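Local coordinates for glucose-binding protein (Thermus thermophilus HB27, PDB 2B3F), which binds galactose or glucose and probably delivers the sugar to a binding-protein-dependent transport system, at residues A16-Y28 / N294-S308. Numbering follows the deposited sequence.
Sequences ALEALIRLYKQKY and NWLRLVGSKEGQDTS. Unlike the reference sequence in segment 294-308: Ser-308 (reference Phe).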
ATOM      1  N   ALA A  16     -10.027  11.652   2.648  1.00 17.94           N
ATOM      2  CA  ALA A  16     -10.586  10.595   3.503  1.00 17.67           C
ATOM      3  C   ALA A  16     -10.312  10.846   4.990  1.00 17.55           C
ATOM      4  O   ALA A  16     -11.213  10.772   5.811  1.00 18.44           O
ATOM      5  CB  ALA A  16     -10.065   9.226   3.066  1.00 17.75           C
ATOM      6  N   LEU A  17      -9.064  11.146   5.345  1.00 17.06           N
ATOM      7  CA  LEU A  17      -8.728  11.482   6.710  1.00 17.64           C
ATOM      8  C   LEU A  17      -9.513  12.698   7.219  1.00 18.13           C
ATOM      9  O   LEU A  17      -9.947  12.736   8.376  1.00 17.47           O
ATOM     10  CB  LEU A  17      -7.231  11.772   6.828  1.00 17.61           C
ATOM     11  CG  LEU A  17      -6.753  12.244   8.193  1.00 17.94           C
ATOM     12  CD1 LEU A  17      -6.963  11.163   9.255  1.00 18.04           C
ATOM     13  CD2 LEU A  17      -5.311  12.646   8.131  1.00 18.47           C
ATOM     14  N   GLU A  18      -9.640  13.712   6.365  1.00 18.18           N
ATOM     15  CA  GLU A  18     -10.288  14.952   6.760  1.00 19.64           C
ATOM     16  C   GLU A  18     -11.764  14.701   7.078  1.00 19.61           C
ATOM     17  O   GLU A  18     -12.296  15.270   8.042  1.00 19.18           O
ATOM     18  CB  GLU A  18     -10.080  16.013   5.674  1.00 19.62           C
ATOM     19  CG  GLU A  18      -8.651  16.538   5.699  1.00 21.63           C
ATOM     20  CD  GLU A  18      -8.122  17.003   4.352  1.00 23.69           C
ATOM     21  OE1 GLU A  18      -8.946  17.301   3.447  1.00 27.45           O
ATOM     22  OE2 GLU A  18      -6.853  17.054   4.202  1.00 28.23           O
ATOM     23  N   ALA A  19     -12.380  13.801   6.311  1.00 19.20           N
ATOM     24  CA  ALA A  19     -13.766  13.377   6.545  1.00 19.97           C
ATOM     25  C   ALA A  19     -13.884  12.665   7.897  1.00 20.50           C
ATOM     26  O   ALA A  19     -14.836  12.908   8.653  1.00 20.17           O
ATOM     27  CB  ALA A  19     -14.237  12.481   5.428  1.00 19.96           C
ATOM     28  N   LEU A  20     -12.928  11.791   8.217  1.00 19.86           N
ATOM     29  CA  LEU A  20     -12.913  11.154   9.544  1.00 20.23           C
ATOM     30  C   LEU A  20     -12.751  12.156  10.669  1.00 20.19           C
ATOM     31  O   LEU A  20     -13.381  12.021  11.722  1.00 20.06           O
ATOM     32  CB  LEU A  20     -11.790  10.125   9.657  1.00 20.75           C
ATOM     33  CG  LEU A  20     -12.067   8.833   8.934  1.00 22.71           C
ATOM     34  CD1 LEU A  20     -10.796   7.986   8.906  1.00 24.63           C
ATOM     35  CD2 LEU A  20     -13.224   8.043   9.597  1.00 25.17           C
ATOM     36  N   ILE A  21     -11.879  13.136  10.472  1.00 19.46           N
ATOM     37  CA  ILE A  21     -11.638  14.137  11.490  1.00 20.77           C
ATOM     38  C   ILE A  21     -12.910  14.966  11.735  1.00 20.76           C
ATOM     39  O   ILE A  21     -13.224  15.276  12.877  1.00 20.97           O
ATOM     40  CB  ILE A  21     -10.434  15.035  11.124  1.00 20.69           C
ATOM     41  CG1 ILE A  21      -9.150  14.203  11.252  1.00 20.45           C
ATOM     42  CG2 ILE A  21     -10.363  16.272  12.043  1.00 21.01           C
ATOM     43  CD1 ILE A  21      -7.886  14.885  10.805  1.00 21.16           C
ATOM     44  N   ARG A  22     -13.633  15.292  10.672  1.00 21.53           N
ATOM     45  CA  ARG A  22     -14.890  16.042  10.798  1.00 22.79           C
ATOM     46  C   ARG A  22     -15.912  15.239  11.599  1.00 22.71           C
ATOM     47  O   ARG A  22     -16.574  15.788  12.477  1.00 23.31           O
ATOM     48  CB  ARG A  22     -15.464  16.415   9.434  1.00 22.94           C
ATOM     49  CG  ARG A  22     -14.731  17.588   8.796  1.00 25.42           C
ATOM     50  CD  ARG A  22     -15.512  18.204   7.644  1.00 26.47           C
ATOM     51  NE  ARG A  22     -15.639  17.284   6.519  1.00 29.58           N
ATOM     52  CZ  ARG A  22     -14.670  17.034   5.634  1.00 30.65           C
ATOM     53  NH1 ARG A  22     -13.478  17.618   5.725  1.00 32.45           N
ATOM     54  NH2 ARG A  22     -14.901  16.184   4.658  1.00 28.99           N
ATOM     55  N   LEU A  23     -16.019  13.948  11.291  1.00 22.33           N
ATOM     56  CA  LEU A  23     -16.847  13.026  12.065  1.00 22.55           C
ATOM     57  C   LEU A  23     -16.443  12.996  13.540  1.00 21.73           C
ATOM     58  O   LEU A  23     -17.288  13.037  14.439  1.00 21.15           O
ATOM     59  CB  LEU A  23     -16.729  11.627  11.491  1.00 22.85           C
ATOM     60  CG  LEU A  23     -17.993  10.803  11.414  1.00 26.75           C
ATOM     61  CD1 LEU A  23     -18.951  11.409  10.385  1.00 29.89           C
ATOM     62  CD2 LEU A  23     -17.643   9.400  11.016  1.00 25.08           C
ATOM     63  N   TYR A  24     -15.148  12.915  13.799  1.00 20.57           N
ATOM     64  CA  TYR A  24     -14.648  12.897  15.173  1.00 21.77           C
ATOM     65  C   TYR A  24     -15.034  14.180  15.935  1.00 22.33           C
ATOM     66  O   TYR A  24     -15.480  14.118  17.089  1.00 22.19           O
ATOM     67  CB  TYR A  24     -13.120  12.715  15.182  1.00 20.74           C
ATOM     68  CG  TYR A  24     -12.515  12.567  16.559  1.00 19.93           C
ATOM     69  CD1 TYR A  24     -12.384  11.316  17.154  1.00 18.63           C
ATOM     70  CD2 TYR A  24     -12.094  13.679  17.285  1.00 19.34           C
ATOM     71  CE1 TYR A  24     -11.825  11.173  18.431  1.00 19.64           C
ATOM     72  CE2 TYR A  24     -11.527  13.535  18.568  1.00 19.82           C
ATOM     73  CZ  TYR A  24     -11.411  12.287  19.138  1.00 19.14           C
ATOM     74  OH  TYR A  24     -10.839  12.162  20.390  1.00 20.41           O
ATOM     75  N   LYS A  25     -14.856  15.330  15.281  1.00 23.49           N
ATOM     76  CA  LYS A  25     -15.167  16.625  15.896  1.00 24.92           C
ATOM     77  C   LYS A  25     -16.670  16.815  16.175  1.00 25.58           C
ATOM     78  O   LYS A  25     -17.042  17.477  17.152  1.00 24.99           O
ATOM     79  CB  LYS A  25     -14.651  17.769  15.034  1.00 25.59           C
ATOM     80  CG  LYS A  25     -13.148  17.862  14.954  1.00 26.66           C
ATOM     81  CD  LYS A  25     -12.761  18.930  13.944  1.00 27.33           C
ATOM     82  CE  LYS A  25     -11.273  19.168  13.907  1.00 30.14           C
ATOM     83  NZ  LYS A  25     -10.881  20.269  12.948  1.00 32.79           N
ATOM     84  N   GLN A  26     -17.523  16.238  15.338  1.00 25.54           N
ATOM     85  CA  GLN A  26     -18.968  16.218  15.633  1.00 26.76           C
ATOM     86  C   GLN A  26     -19.242  15.479  16.945  1.00 26.34           C
ATOM     87  O   GLN A  26     -20.044  15.931  17.783  1.00 25.97           O
ATOM     88  CB  GLN A  26     -19.747  15.506  14.528  1.00 27.16           C
ATOM     89  CG  GLN A  26     -19.905  16.296  13.255  1.00 30.63           C
ATOM     90  CD  GLN A  26     -20.880  15.642  12.289  1.00 31.65           C
ATOM     91  OE1 GLN A  26     -22.105  15.639  12.525  1.00 39.18           O
ATOM     92  NE2 GLN A  26     -20.351  15.080  11.193  1.00 36.85           N
ATOM     93  N   LYS A  27     -18.588  14.334  17.120  1.00 25.66           N
ATOM     94  CA  LYS A  27     -18.828  13.498  18.281  1.00 25.19           C
ATOM     95  C   LYS A  27     -18.172  14.085  19.513  1.00 24.72           C
ATOM     96  O   LYS A  27     -18.666  13.900  20.621  1.00 24.64           O
ATOM     97  CB  LYS A  27     -18.292  12.079  18.059  1.00 25.95           C
ATOM     98  CG  LYS A  27     -18.988  11.334  16.944  1.00 25.65           C
ATOM     99  CD  LYS A  27     -18.296  10.004  16.648  1.00 27.39           C
ATOM    100  CE  LYS A  27     -19.011   9.227  15.538  1.00 29.65           C
ATOM    101  NZ  LYS A  27     -20.115   8.370  16.077  1.00 33.82           N
ATOM    102  N   TYR A  28     -17.048  14.765  19.332  1.00 23.63           N
ATOM    103  CA  TYR A  28     -16.253  15.233  20.445  1.00 24.51           C
ATOM    104  C   TYR A  28     -15.883  16.681  20.213  1.00 25.17           C
ATOM    105  O   TYR A  28     -14.732  16.982  19.917  1.00 24.61           O
ATOM    106  CB  TYR A  28     -14.993  14.372  20.613  1.00 23.87           C
ATOM    107  CG  TYR A  28     -15.292  12.897  20.707  1.00 23.26           C
ATOM    108  CD1 TYR A  28     -15.968  12.368  21.805  1.00 21.32           C
ATOM    109  CD2 TYR A  28     -14.915  12.022  19.686  1.00 23.11           C
ATOM    110  CE1 TYR A  28     -16.250  11.031  21.886  1.00 22.30           C
ATOM    111  CE2 TYR A  28     -15.188  10.668  19.768  1.00 23.22           C
ATOM    112  CZ  TYR A  28     -15.863  10.175  20.868  1.00 22.81           C
ATOM    113  OH  TYR A  28     -16.147   8.828  20.948  1.00 23.76           O
ATOM    114  N   ASN A 294     -10.767   7.054  21.750  1.00 19.01           N
ATOM    115  CA  ASN A 294     -11.995   7.371  21.039  1.00 19.36           C
ATOM    116  C   ASN A 294     -11.796   7.483  19.518  1.00 18.83           C
ATOM    117  O   ASN A 294     -12.676   7.160  18.722  1.00 18.82           O
ATOM    118  CB  ASN A 294     -12.626   8.627  21.638  1.00 20.70           C
ATOM    119  CG  ASN A 294     -13.196   8.367  23.044  1.00 22.59           C
ATOM    120  OD1 ASN A 294     -13.511   7.222  23.373  1.00 25.59           O
ATOM    121  ND2 ASN A 294     -13.325   9.421  23.860  1.00 24.41           N
ATOM    122  N   TRP A 295     -10.605   7.910  19.105  1.00 18.50           N
ATOM    123  CA  TRP A 295     -10.275   7.887  17.685  1.00 18.15           C
ATOM    124  C   TRP A 295     -10.236   6.439  17.178  1.00 17.64           C
ATOM    125  O   TRP A 295     -10.792   6.131  16.132  1.00 16.74           O
ATOM    126  CB  TRP A 295      -8.940   8.621  17.442  1.00 18.16           C
ATOM    127  CG  TRP A 295      -8.382   8.492  16.053  1.00 17.73           C
ATOM    128  CD1 TRP A 295      -7.360   7.692  15.670  1.00 17.88           C
ATOM    129  CD2 TRP A 295      -8.819   9.179  14.869  1.00 18.76           C
ATOM    130  NE1 TRP A 295      -7.115   7.837  14.331  1.00 18.04           N
ATOM    131  CE2 TRP A 295      -7.999   8.733  13.807  1.00 17.69           C
ATOM    132  CE3 TRP A 295      -9.806  10.130  14.604  1.00 17.20           C
ATOM    133  CZ2 TRP A 295      -8.132   9.216  12.506  1.00 17.49           C
ATOM    134  CZ3 TRP A 295      -9.961  10.585  13.312  1.00 18.22           C
ATOM    135  CH2 TRP A 295      -9.109  10.140  12.274  1.00 17.18           C
ATOM    136  N   LEU A 296      -9.587   5.550  17.923  1.00 18.14           N
ATOM    137  CA  LEU A 296      -9.543   4.124  17.543  1.00 18.50           C
ATOM    138  C   LEU A 296     -10.946   3.525  17.397  1.00 18.77           C
ATOM    139  O   LEU A 296     -11.231   2.766  16.458  1.00 17.76           O
ATOM    140  CB  LEU A 296      -8.720   3.314  18.555  1.00 18.77           C
ATOM    141  CG  LEU A 296      -7.262   3.729  18.750  1.00 19.25           C
ATOM    142  CD1 LEU A 296      -6.565   2.789  19.707  1.00 18.92           C
ATOM    143  CD2 LEU A 296      -6.525   3.797  17.393  1.00 19.70           C
ATOM    144  N   ARG A 297     -11.839   3.874  18.328  1.00 19.41           N
ATOM    145  CA  ARG A 297     -13.206   3.368  18.268  1.00 19.84           C
ATOM    146  C   ARG A 297     -13.913   3.847  17.013  1.00 19.45           C
ATOM    147  O   ARG A 297     -14.677   3.104  16.396  1.00 19.77           O
ATOM    148  CB  ARG A 297     -13.984   3.772  19.527  1.00 20.65           C
ATOM    149  CG  ARG A 297     -13.426   3.141  20.803  1.00 21.38           C
ATOM    150  CD  ARG A 297     -14.147   3.632  22.053  1.00 23.92           C
ATOM    151  NE  ARG A 297     -15.586   3.440  21.875  1.00 27.77           N
ATOM    152  CZ  ARG A 297     -16.522   4.371  22.047  1.00 30.99           C
ATOM    153  NH1 ARG A 297     -16.213   5.597  22.467  1.00 33.92           N
ATOM    154  NH2 ARG A 297     -17.800   4.053  21.832  1.00 31.40           N
ATOM    155  N   LEU A 298     -13.629   5.086  16.610  1.00 18.85           N
ATOM    156  CA  LEU A 298     -14.178   5.621  15.375  1.00 19.26           C
ATOM    157  C   LEU A 298     -13.612   4.946  14.123  1.00 18.35           C
ATOM    158  O   LEU A 298     -14.348   4.525  13.239  1.00 17.85           O
ATOM    159  CB  LEU A 298     -13.953   7.140  15.298  1.00 19.04           C
ATOM    160  CG  LEU A 298     -14.302   7.787  13.956  1.00 20.03           C
ATOM    161  CD1 LEU A 298     -15.748   7.619  13.619  1.00 24.26           C
ATOM    162  CD2 LEU A 298     -13.923   9.267  13.960  1.00 20.59           C
ATOM    163  N   VAL A 299     -12.289   4.861  14.033  1.00 18.99           N
ATOM    164  CA  VAL A 299     -11.689   4.287  12.813  1.00 19.40           C
ATOM    165  C   VAL A 299     -11.990   2.791  12.684  1.00 18.15           C
ATOM    166  O   VAL A 299     -11.992   2.264  11.587  1.00 18.28           O
ATOM    167  CB  VAL A 299     -10.154   4.580  12.674  1.00 19.99           C
ATOM    168  CG1 VAL A 299      -9.873   6.087  12.789  1.00 22.74           C
ATOM    169  CG2 VAL A 299      -9.370   3.829  13.649  1.00 21.74           C
ATOM    170  N   GLY A 300     -12.278   2.126  13.801  1.00 18.45           N
ATOM    171  CA  GLY A 300     -12.715   0.724  13.789  1.00 18.95           C
ATOM    172  C   GLY A 300     -14.203   0.473  13.525  1.00 19.44           C
ATOM    173  O   GLY A 300     -14.629  -0.684  13.425  1.00 19.85           O
ATOM    174  N   SER A 301     -14.981   1.538  13.383  1.00 19.21           N
ATOM    175  CA  SER A 301     -16.444   1.449  13.230  1.00 19.62           C
ATOM    176  C   SER A 301     -16.900   1.458  11.784  1.00 20.09           C
ATOM    177  O   SER A 301     -16.219   1.986  10.889  1.00 19.66           O
ATOM    178  CB  SER A 301     -17.094   2.628  13.971  1.00 19.57           C
ATOM    179  OG  SER A 301     -16.892   3.868  13.300  1.00 18.63           O
ATOM    180  N   LYS A 302     -18.102   0.937  11.537  1.00 20.57           N
ATOM    181  CA  LYS A 302     -18.690   0.964  10.204  1.00 20.84           C
ATOM    182  C   LYS A 302     -18.946   2.399   9.726  1.00 21.34           C
ATOM    183  O   LYS A 302     -18.662   2.731   8.573  1.00 20.91           O
ATOM    184  CB  LYS A 302     -19.982   0.145  10.189  1.00 21.49           C
ATOM    185  CG  LYS A 302     -20.583  -0.021   8.814  1.00 21.80           C
ATOM    186  CD  LYS A 302     -21.838  -0.869   8.859  1.00 22.14           C
ATOM    187  CE  LYS A 302     -22.599  -0.800   7.558  1.00 22.46           C
ATOM    188  NZ  LYS A 302     -23.736  -1.795   7.529  1.00 27.73           N
ATOM    189  N   GLU A 303     -19.447   3.248  10.617  1.00 22.02           N
ATOM    190  CA  GLU A 303     -19.714   4.643  10.292  1.00 22.29           C
ATOM    191  C   GLU A 303     -18.430   5.335   9.792  1.00 21.96           C
ATOM    192  O   GLU A 303     -18.433   5.964   8.740  1.00 22.72           O
ATOM    193  CB  GLU A 303     -20.275   5.370  11.518  1.00 23.00           C
ATOM    194  CG  GLU A 303     -20.803   6.766  11.227  1.00 24.43           C
ATOM    195  CD  GLU A 303     -21.124   7.570  12.492  1.00 25.85           C
ATOM    196  OE1 GLU A 303     -20.723   7.162  13.610  1.00 31.36           O
ATOM    197  OE2 GLU A 303     -21.776   8.626  12.348  1.00 32.64           O
ATOM    198  N   GLY A 304     -17.345   5.184  10.539  1.00 21.63           N
ATOM    199  CA  GLY A 304     -16.045   5.766  10.152  1.00 20.76           C
ATOM    200  C   GLY A 304     -15.558   5.227   8.814  1.00 19.84           C
ATOM    201  O   GLY A 304     -15.291   5.986   7.889  1.00 20.28           O
ATOM    202  N   GLN A 305     -15.478   3.908   8.697  1.00 19.08           N
ATOM    203  CA  GLN A 305     -14.895   3.264   7.524  1.00 18.19           C
ATOM    204  C   GLN A 305     -15.693   3.465   6.241  1.00 18.82           C
ATOM    205  O   GLN A 305     -15.113   3.572   5.143  1.00 18.47           O
ATOM    206  CB  GLN A 305     -14.641   1.755   7.785  1.00 17.81           C
ATOM    207  CG  GLN A 305     -13.637   1.526   8.915  1.00 16.31           C
ATOM    208  CD  GLN A 305     -13.044   0.120   8.964  1.00 15.29           C
ATOM    209  OE1 GLN A 305     -13.245  -0.686   8.050  1.00 16.01           O
ATOM    210  NE2 GLN A 305     -12.307  -0.162  10.034  1.00 16.50           N
ATOM    211  N   ASP A 306     -17.027   3.503   6.343  1.00 18.61           N
ATOM    212  CA  ASP A 306     -17.838   3.724   5.155  1.00 19.45           C
ATOM    213  C   ASP A 306     -18.022   5.208   4.797  1.00 19.40           C
ATOM    214  O   ASP A 306     -18.571   5.520   3.751  1.00 20.46           O
ATOM    215  CB  ASP A 306     -19.191   3.020   5.302  1.00 19.60           C
ATOM    216  CG  ASP A 306     -19.109   1.522   5.041  1.00 21.22           C
ATOM    217  OD1 ASP A 306     -18.025   1.001   4.618  1.00 20.39           O
ATOM    218  OD2 ASP A 306     -20.177   0.867   5.242  1.00 21.51           O
ATOM    219  N   THR A 307     -17.591   6.095   5.686  1.00 20.01           N
ATOM    220  CA  THR A 307     -17.438   7.525   5.376  1.00 20.71           C
ATOM    221  C   THR A 307     -16.114   7.811   4.652  1.00 20.86           C
ATOM    222  O   THR A 307     -16.091   8.481   3.608  1.00 22.13           O
ATOM    223  CB  THR A 307     -17.524   8.352   6.657  1.00 21.15           C
ATOM    224  OG1 THR A 307     -18.812   8.148   7.273  1.00 23.31           O
ATOM    225  CG2 THR A 307     -17.334   9.835   6.377  1.00 21.46           C
ATOM    226  N   SER A 308     -15.014   7.295   5.195  1.00 20.79           N
ATOM    227  CA  SER A 308     -13.674   7.622   4.670  1.00 19.77           C
ATOM    228  C   SER A 308     -13.264   6.832   3.441  1.00 19.40           C
ATOM    229  O   SER A 308     -12.705   7.397   2.486  1.00 18.76           O
ATOM    230  CB  SER A 308     -12.630   7.470   5.770  1.00 20.51           C
ATOM    231  OG  SER A 308     -12.654   6.169   6.321  1.00 21.60           O
TER
HETATM  232  O   HOH W   1     -12.613  12.073  22.894  1.00 25.38           O
HETATM  233  O   HOH W   2     -15.419   7.249  18.816  1.00 29.71           O
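Leu-20 CG lies 3.5 Å from Ser-308 CB, tighter than usual. Leu-20 CD2 reaches Gly-304 O at 3.4 Å. Trp-295 is a knob among Leu-17, Leu-20, Ile-21 and Tyr-24. Its CG lies anti to the backbone N (chi1 171°), carrying Trp-295 CH2 to 3.7 Å from Leu-20 CB. The indole edge meets the Tyr-24 ring in an offset edge-to-face pair, planes 64° apart. Leu-298 CD1 meets Leu-23 CD2 at 3.7 Å, each a knob. In this periplasmic binding protein fold, helix 15-27 follows strand 2-7 and packs, roughly antiparallel, on helix 302-312. Ala-16 lies close to Lys-312, a galactose-binding residue. The C-terminal end of helix 15-27 is looser and wetter. Lys-27 NZ meets Glu-303 OE1 (2.8 Å) on the syn side; both residues are solvent-exposed. Asn-294 CB lies 3.6 Å from Tyr-28 OH. One water joins Asn-294 ND2 to Tyr-24 OH, also bonded to Asn-291 O; another links Asn-294 O and Tyr-28 OH. Arg-297 NH1 donates to Asn-294 OD1 (3.3 Å) from above the carbonyl plane; Arg-297 NE salt-bridges Glu-91. With alanine in place of Asn-294, the first water would probably be held less firmly and Arg-297 NH1 left without this acceptor.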